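Local coordinates for 457aa long hypothetical protein (Pyrococcus horikoshii, PDB 2CSU) that is of unknown function but combines a Rossmann-type CoA-binding domain with a succinyl-CoA-ligase-like flavodoxin domain and a ligase-CoA domain, at residues G10-G15 with K56-I61; K38-N43 with D63-A68; I70-P73 with D79-I82. All coordinates share one frame; numbering follows the deposited sequence.

Contact 1: G10-G15 with K56-I61; sequences GIAVIG and KSVKDI
A12 and I14, on strand 10-14 of the Rossmann-type domain, meet V58 and I61 from the loop that leads toward strand 67-70. Both strand residues send their CB toward the loop, while I11 and V13 serve the other face of the sheet and pack on helix 23-31. The tight part is a small cluster of aliphatic carbons centred on V58. With chi1 at 61°, its CG1 takes the crowded position between the backbone N and the carbonyl carbon, and CG2 is turned to the strand, where it rests on A12 CB at 3.9 Å. I14 comes from farther along the strand: its extended chain runs obliquely across V58, and its CD1 stops 4.0 Å from V58 CB. I61 closes the cluster more loosely, its CD1 lying 4.2 Å from A12 CB. The single methyl of A12 suits this place, because a short side chain lets two branched residues of the loop come close to the sheet.

The solvent side is built differently. Between the inward-facing V58 and I61, K59 and D60 are exposed on a type I turn running from S57 to D60, closed by D60 N to S57 O at 3.0 Å. D60 OD2 adds a weak bond from S57 N, bent to 125°. The loop is tied to helix 74-87: S57 OG is hydrogen-bonded to Q83 OE1, K59 NZ forms a salt bridge with E86, and the backbone acceptor I61 O takes a bond from K87 NZ.

No hydrogen bond crosses between 10-15 and 56-61. Their attraction therefore rests on dispersion and on the exclusion of water from buried methyls, whereas the shape of the loop is probably helped by the turn bond and the polar links to helix 74-87.

Contact 2: K38-N43 with D63-A68; sequences KVYPVN and DEIDLA
The Rossmann-type parallel sheet places strand 10-14 between strands 38-42 and 67-70, and contact 2 spans that intervening strand: Y40 of 38-42 reaches D63 and I65, which lie just ahead of strand 67-70. The backbones stay well apart, their closest CA atoms, those of K38 and D63, being 8.7 Å from each other, so long side chains must make the connection.

Tyrosine suits the task because it brings a broad apolar ring and a polar end together. The ring of Y40 swings out with CG anti to the carbonyl carbon (chi1 -53°) and slants past I65. I65 answers with a chain bent at its second torsion (chi2 -63°), which carries its CD1 to the CD2-CE2 side of the ring, 3.5 Å from Y40 CD2 and 3.7 Å from Y40 CE2. The isoleucine is buried and also packs on A12, so I65 lies against residues of both strand 38-42 and strand 10-14.

Farther out, the phenol group crosses the D63 side chain at about a right angle, with the ring and carboxylate planes 41° apart. Y40 OH gives a weak hydrogen bond to D63 OD2 at 3.0 Å. It is doubtful, since the hydroxyl lies too close to a D63 carbon in the model. D63 O also accepts a weak bond from K87 NZ of helix 74-87.

K38 lies at the exposed edge of the contact. A lysine fits there because its methylenes can lie against a neighbour while the ammonium group remains at the surface. Its CD comes to 3.9 Å from D63 OD2, but the chain bends onward and leaves K38 NZ 5.8 Å from D63 OD2: opposite charges that probably attract, yet do not touch.

Contact 3: I70-P73 with D79-I82; sequences IVVP and DTLI
I70 ends strand 67-70 and packs against T80 and L81 of helix 74-87, the helix of the beta-alpha-beta crossover that leads on to strand 91-94. At its CB, which points to the helix, the side chain divides. The CG2 branch, anti to the backbone N, comes to 3.7 Å from T80 OG1. The other branch runs through CG1 in an extended line (chi2 -175°) to CD1, which settles against the helix, 3.6 Å from T80 OG1 and 4.0 Å from L81 N. Beyond these, L81 CB lies 4.4 Å from the same methyl. Isoleucine suits the place, since its short and long branches both end in methyls that come up to T80 OG1 from one side.

The hydroxyl finds its polar partner in its own helix. T80 OG1 is bonded mainly to V77 O, with F76 O as a second acceptor that would have to share the same proton, and with that need met the oxygen can sit against the methyls of I70. The threonine's methyl serves the loop instead: V72 and T80 lie alongside, running opposite ways, and V72 CG2 lies 4.1 Å from T80 CG2.

In the fold
All three contacts belong to the Rossmann-type domain. Contacts 1 and 2 lie close together and share its sheet: I11 N bonds to K38 O, A12 N to L67 O, and I61 CD1 packs on Y40 CB. The residues that touch in contact 1 are all buried and aliphatic, joining strand 10-14 to a loop. Contact 2 runs from a buried isoleucine to an exposed lysine and so mixes apolar, polar and charged groups. Contact 3, partly buried, is largely apolar and sets the end of strand 67-70 against the helix that follows. It meets contact 1 where V71 N bonds to I14 O, whereas contacts 2 and 3 adjoin only in sequence.

Contact 1: G10-G15 with K56-I61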
loop_
_atom_site.group_PDB
_atom_site.type_symbol
_atom_site.label_atom_id
_atom_site.label_comp_id
_atom_site.label_asym_id
_atom_site.label_seq_id
_atom_site.Cartn_x
_atom_site.Cartn_y
_atom_site.Cartn_z
ATOM N N GLY A 10 -37.810 -7.977 1.205
ATOM C CA GLY A 10 -38.480 -6.747 1.565
ATOM C C GLY A 10 -37.705 -6.051 2.661
ATOM O O GLY A 10 -37.525 -6.602 3.753
ATOM N N ILE A 11 -37.244 -4.836 2.379
ATOM C CA ILE A 11 -36.471 -4.075 3.352
ATOM C C ILE A 11 -37.188 -2.839 3.850
ATOM O O ILE A 11 -37.718 -2.061 3.068
ATOM C CB ILE A 11 -35.121 -3.591 2.770
ATOM C CG1 ILE A 11 -34.347 -4.757 2.166
ATOM C CG2 ILE A 11 -34.313 -2.905 3.859
ATOM C CD1 ILE A 11 -33.037 -4.345 1.523
ATOM N N ALA A 12 -37.188 -2.659 5.162
ATOM C CA ALA A 12 -37.792 -1.487 5.768
ATOM C C ALA A 12 -36.652 -0.649 6.323
ATOM O O ALA A 12 -35.839 -1.137 7.123
ATOM C CB ALA A 12 -38.754 -1.892 6.904
ATOM N N VAL A 13 -36.547 0.595 5.872
ATOM C CA VAL A 13 -35.503 1.450 6.411
ATOM C C VAL A 13 -36.220 2.422 7.323
ATOM O O VAL A 13 -36.871 3.359 6.869
ATOM C CB VAL A 13 -34.739 2.202 5.322
ATOM C CG1 VAL A 13 -33.620 3.016 5.964
ATOM C CG2 VAL A 13 -34.147 1.207 4.323
ATOM N N ILE A 14 -36.125 2.171 8.622
ATOM C CA ILE A 14 -36.809 3.004 9.594
ATOM C C ILE A 14 -35.914 4.162 9.983
ATOM O O ILE A 14 -34.913 3.989 10.662
ATOM C CB ILE A 14 -37.226 2.139 10.808
ATOM C CG1 ILE A 14 -37.948 0.889 10.276
ATOM C CG2 ILE A 14 -38.123 2.940 11.760
ATOM C CD1 ILE A 14 -38.463 -0.079 11.335
ATOM N N GLY A 15 -36.273 5.348 9.520
ATOM C CA GLY A 15 -35.465 6.513 9.793
ATOM C C GLY A 15 -34.960 7.070 8.474
ATOM O O GLY A 15 -34.135 7.979 8.443
ATOM N N LYS A 56 -45.507 5.829 7.688
ATOM C CA LYS A 56 -45.358 6.348 9.044
ATOM C C LYS A 56 -44.808 5.279 9.988
ATOM O O LYS A 56 -44.088 5.548 10.941
ATOM C CB LYS A 56 -46.735 6.807 9.527
ATOM C CG LYS A 56 -47.204 8.076 8.815
ATOM C CD LYS A 56 -48.713 8.290 8.944
ATOM C CE LYS A 56 -49.221 9.410 8.033
ATOM N NZ LYS A 56 -49.205 8.959 6.643
ATOM N N SER A 57 -45.209 4.025 9.714
ATOM C CA SER A 57 -44.726 2.917 10.525
ATOM C C SER A 57 -44.507 1.663 9.675
ATOM O O SER A 57 -45.117 1.469 8.630
ATOM C CB SER A 57 -45.762 2.634 11.614
ATOM O OG SER A 57 -45.512 1.349 12.180
ATOM N N VAL A 58 -43.567 0.819 10.132
ATOM C CA VAL A 58 -43.275 -0.400 9.391
ATOM C C VAL A 58 -44.483 -1.336 9.342
ATOM O O VAL A 58 -44.512 -2.328 8.626
ATOM C CB VAL A 58 -42.103 -1.105 10.073
ATOM C CG1 VAL A 58 -42.478 -1.463 11.509
ATOM C CG2 VAL A 58 -41.752 -2.373 9.320
ATOM N N LYS A 59 -45.491 -1.011 10.170
ATOM C CA LYS A 59 -46.679 -1.852 10.217
ATOM C C LYS A 59 -47.596 -1.608 9.014
ATOM O O LYS A 59 -48.407 -2.441 8.635
ATOM C CB LYS A 59 -47.436 -1.539 11.510
ATOM C CG LYS A 59 -46.804 -2.203 12.734
ATOM C CD LYS A 59 -47.073 -1.420 14.021
ATOM C CE LYS A 59 -48.514 -1.579 14.514
ATOM N NZ LYS A 59 -48.608 -1.144 15.907
ATOM N N ASP A 60 -47.469 -0.401 8.429
ATOM C CA ASP A 60 -48.394 -0.017 7.367
ATOM C C ASP A 60 -47.982 -0.552 5.995
ATOM O O ASP A 60 -48.717 -0.476 5.021
ATOM C CB ASP A 60 -48.473 1.510 7.323
ATOM C CG ASP A 60 -48.819 2.041 8.707
ATOM O OD1 ASP A 60 -49.770 1.526 9.296
ATOM O OD2 ASP A 60 -48.153 2.962 9.171
ATOM N N ILE A 61 -46.743 -1.068 5.922
ATOM C CA ILE A 61 -46.279 -1.634 4.654
ATOM C C ILE A 61 -47.088 -2.882 4.242
ATOM O O ILE A 61 -47.091 -3.904 4.912
ATOM C CB ILE A 61 -44.797 -1.996 4.794
ATOM C CG1 ILE A 61 -43.969 -0.751 5.112
ATOM C CG2 ILE A 61 -44.270 -2.571 3.465
ATOM C CD1 ILE A 61 -42.474 -1.065 5.227
#

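Contact 2: K38-N43 with D63-A68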
loop_
_atom_site.group_PDB
_atom_site.type_symbol
_atom_site.label_atom_id
_atom_site.label_comp_id
_atom_site.label_asym_id
_atom_site.label_seq_id
_atom_site.Cartn_x
_atom_site.Cartn_y
_atom_site.Cartn_z
ATOM N N LYS A 38 -37.797 -5.373 -2.689
ATOM C CA LYS A 38 -38.368 -4.044 -2.506
ATOM C C LYS A 38 -37.856 -3.362 -1.235
ATOM O O LYS A 38 -37.670 -3.983 -0.201
ATOM C CB LYS A 38 -39.887 -4.191 -2.443
ATOM C CG LYS A 38 -40.489 -4.602 -3.789
ATOM C CD LYS A 38 -41.725 -5.491 -3.628
ATOM C CE LYS A 38 -41.907 -6.465 -4.798
ATOM N NZ LYS A 38 -42.772 -5.866 -5.812
ATOM N N VAL A 39 -37.619 -2.057 -1.341
ATOM C CA VAL A 39 -37.131 -1.251 -0.230
ATOM C C VAL A 39 -38.153 -0.160 0.050
ATOM O O VAL A 39 -38.508 0.601 -0.849
ATOM C CB VAL A 39 -35.784 -0.590 -0.585
ATOM C CG1 VAL A 39 -35.244 0.203 0.605
ATOM C CG2 VAL A 39 -34.794 -1.662 -1.018
ATOM N N TYR A 40 -38.626 -0.094 1.294
ATOM C CA TYR A 40 -39.627 0.897 1.698
ATOM C C TYR A 40 -39.080 1.887 2.722
ATOM O O TYR A 40 -38.495 1.489 3.719
ATOM C CB TYR A 40 -40.841 0.200 2.323
ATOM C CG TYR A 40 -41.452 -0.885 1.478
ATOM C CD1 TYR A 40 -42.518 -0.612 0.616
ATOM C CD2 TYR A 40 -40.956 -2.189 1.526
ATOM C CE1 TYR A 40 -43.073 -1.616 -0.176
ATOM C CE2 TYR A 40 -41.501 -3.197 0.739
ATOM C CZ TYR A 40 -42.557 -2.905 -0.109
ATOM O OH TYR A 40 -43.086 -3.906 -0.898
ATOM N N PRO A 41 -39.266 3.191 2.487
ATOM C CA PRO A 41 -38.769 4.185 3.444
ATOM C C PRO A 41 -39.803 4.430 4.539
ATOM O O PRO A 41 -40.960 4.761 4.249
ATOM C CB PRO A 41 -38.566 5.418 2.577
ATOM C CG PRO A 41 -39.735 5.314 1.603
ATOM C CD PRO A 41 -39.747 3.836 1.245
ATOM N N VAL A 42 -39.396 4.269 5.793
ATOM C CA VAL A 42 -40.300 4.484 6.917
ATOM C C VAL A 42 -39.871 5.691 7.711
ATOM O O VAL A 42 -38.821 5.684 8.347
ATOM C CB VAL A 42 -40.338 3.276 7.877
ATOM C CG1 VAL A 42 -41.104 3.645 9.144
ATOM C CG2 VAL A 42 -40.994 2.082 7.195
ATOM N N ASN A 43 -40.691 6.734 7.683
ATOM C CA ASN A 43 -40.408 7.984 8.382
ATOM C C ASN A 43 -41.681 8.580 8.989
ATOM O O ASN A 43 -42.753 8.565 8.400
ATOM C CB ASN A 43 -39.777 8.969 7.396
ATOM C CG ASN A 43 -39.243 10.156 8.151
ATOM O OD1 ASN A 43 -39.978 10.899 8.794
ATOM N ND2 ASN A 43 -37.907 10.307 8.100
ATOM N N ASP A 63 -46.686 -5.013 1.715
ATOM C CA ASP A 63 -45.898 -6.202 1.388
ATOM C C ASP A 63 -45.212 -6.794 2.629
ATOM O O ASP A 63 -45.275 -6.255 3.726
ATOM C CB ASP A 63 -44.858 -5.772 0.351
ATOM C CG ASP A 63 -43.984 -6.946 -0.063
ATOM O OD1 ASP A 63 -44.542 -7.954 -0.496
ATOM O OD2 ASP A 63 -42.767 -6.794 -0.053
ATOM N N GLU A 64 -44.579 -7.970 2.445
ATOM C CA GLU A 64 -43.895 -8.590 3.576
ATOM C C GLU A 64 -42.488 -8.019 3.769
ATOM O O GLU A 64 -41.761 -7.757 2.819
ATOM C CB GLU A 64 -43.822 -10.097 3.331
ATOM C CG GLU A 64 -44.502 -10.903 4.439
ATOM C CD GLU A 64 -45.966 -11.076 4.105
ATOM O OE1 GLU A 64 -46.272 -11.824 3.187
ATOM O OE2 GLU A 64 -46.793 -10.451 4.766
ATOM N N ILE A 65 -42.131 -7.792 5.045
ATOM C CA ILE A 65 -40.789 -7.328 5.363
ATOM C C ILE A 65 -40.017 -8.398 6.146
ATOM O O ILE A 65 -40.479 -8.930 7.146
ATOM C CB ILE A 65 -40.918 -6.060 6.212
ATOM C CG1 ILE A 65 -41.715 -4.986 5.463
ATOM C CG2 ILE A 65 -39.524 -5.487 6.536
ATOM C CD1 ILE A 65 -41.025 -4.528 4.172
ATOM N N ASP A 66 -38.824 -8.754 5.626
ATOM C CA ASP A 66 -37.991 -9.707 6.359
ATOM C C ASP A 66 -36.694 -9.073 6.869
ATOM O O ASP A 66 -35.911 -9.682 7.581
ATOM C CB ASP A 66 -37.698 -10.933 5.478
ATOM C CG ASP A 66 -37.004 -10.521 4.185
ATOM O OD1 ASP A 66 -37.192 -9.376 3.772
ATOM O OD2 ASP A 66 -36.330 -11.359 3.586
ATOM N N LEU A 67 -36.471 -7.809 6.458
ATOM C CA LEU A 67 -35.304 -7.085 6.960
ATOM C C LEU A 67 -35.616 -5.604 7.175
ATOM O O LEU A 67 -36.197 -4.942 6.328
ATOM C CB LEU A 67 -34.171 -7.220 5.944
ATOM C CG LEU A 67 -32.976 -6.326 6.277
ATOM C CD1 LEU A 67 -32.314 -6.726 7.595
ATOM C CD2 LEU A 67 -31.876 -6.384 5.219
ATOM N N ALA A 68 -35.170 -5.103 8.321
ATOM C CA ALA A 68 -35.360 -3.697 8.635
ATOM C C ALA A 68 -34.071 -3.101 9.149
ATOM O O ALA A 68 -33.310 -3.761 9.854
ATOM C CB ALA A 68 -36.461 -3.526 9.685
#

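Contact 3: I70-P73 with D79-I82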
loop_
_atom_site.group_PDB
_atom_site.type_symbol
_atom_site.label_atom_id
_atom_site.label_comp_id
_atom_site.label_asym_id
_atom_site.label_seq_id
_atom_site.Cartn_x
_atom_site.Cartn_y
_atom_site.Cartn_z
ATOM N N ILE A 70 -32.743 -0.067 11.421
ATOM C CA ILE A 70 -33.177 0.949 12.345
ATOM C C ILE A 70 -32.095 2.004 12.456
ATOM O O ILE A 70 -30.997 1.752 12.957
ATOM C CB ILE A 70 -33.519 0.332 13.704
ATOM C CG1 ILE A 70 -34.674 -0.665 13.517
ATOM C CG2 ILE A 70 -33.887 1.424 14.692
ATOM C CD1 ILE A 70 -35.222 -1.295 14.806
ATOM N N VAL A 71 -32.418 3.191 11.950
ATOM C CA VAL A 71 -31.498 4.312 11.950
ATOM C C VAL A 71 -32.187 5.569 12.456
ATOM O O VAL A 71 -32.077 6.655 11.898
ATOM C CB VAL A 71 -30.969 4.506 10.528
ATOM C CG1 VAL A 71 -32.102 4.959 9.605
ATOM C CG2 VAL A 71 -29.863 5.548 10.529
ATOM N N VAL A 72 -32.976 5.368 13.526
ATOM C CA VAL A 72 -33.581 6.500 14.207
ATOM C C VAL A 72 -32.842 6.801 15.516
ATOM O O VAL A 72 -31.979 6.055 15.955
ATOM C CB VAL A 72 -35.040 6.153 14.492
ATOM C CG1 VAL A 72 -35.802 6.014 13.176
ATOM C CG2 VAL A 72 -35.115 4.846 15.259
ATOM N N PRO A 73 -33.165 7.968 16.100
ATOM C CA PRO A 73 -32.619 8.355 17.394
ATOM C C PRO A 73 -32.868 7.304 18.486
ATOM O O PRO A 73 -33.827 6.548 18.468
ATOM C CB PRO A 73 -33.244 9.696 17.771
ATOM C CG PRO A 73 -33.748 10.333 16.478
ATOM C CD PRO A 73 -33.990 9.036 15.570
ATOM N N ASP A 79 -39.302 0.919 20.718
ATOM C CA ASP A 79 -40.619 0.836 20.111
ATOM C C ASP A 79 -40.563 0.466 18.627
ATOM O O ASP A 79 -41.464 -0.190 18.114
ATOM C CB ASP A 79 -41.370 2.154 20.285
ATOM C CG ASP A 79 -42.785 2.080 19.755
ATOM O OD1 ASP A 79 -43.528 1.163 20.188
ATOM O OD2 ASP A 79 -43.150 2.929 18.909
ATOM N N THR A 80 -39.516 0.900 17.929
ATOM C CA THR A 80 -39.385 0.561 16.520
ATOM C C THR A 80 -39.095 -0.930 16.418
ATOM O O THR A 80 -39.620 -1.621 15.545
ATOM C CB THR A 80 -38.246 1.366 15.842
ATOM O OG1 THR A 80 -37.027 1.204 16.581
ATOM C CG2 THR A 80 -38.605 2.842 15.785
ATOM N N LEU A 81 -38.268 -1.435 17.325
ATOM C CA LEU A 81 -37.946 -2.854 17.324
ATOM C C LEU A 81 -39.205 -3.680 17.549
ATOM O O LEU A 81 -39.422 -4.676 16.867
ATOM C CB LEU A 81 -36.930 -3.173 18.418
ATOM C CG LEU A 81 -36.509 -4.639 18.508
ATOM C CD1 LEU A 81 -35.680 -5.006 17.286
ATOM C CD2 LEU A 81 -35.683 -4.861 19.768
ATOM N N ILE A 82 -40.033 -3.268 18.508
ATOM C CA ILE A 82 -41.279 -3.975 18.805
ATOM C C ILE A 82 -42.198 -3.939 17.581
ATOM O O ILE A 82 -42.833 -4.941 17.240
ATOM C CB ILE A 82 -41.997 -3.351 20.039
ATOM C CG1 ILE A 82 -41.125 -3.567 21.288
ATOM C CG2 ILE A 82 -43.395 -3.991 20.247
ATOM C CD1 ILE A 82 -41.710 -3.022 22.583
#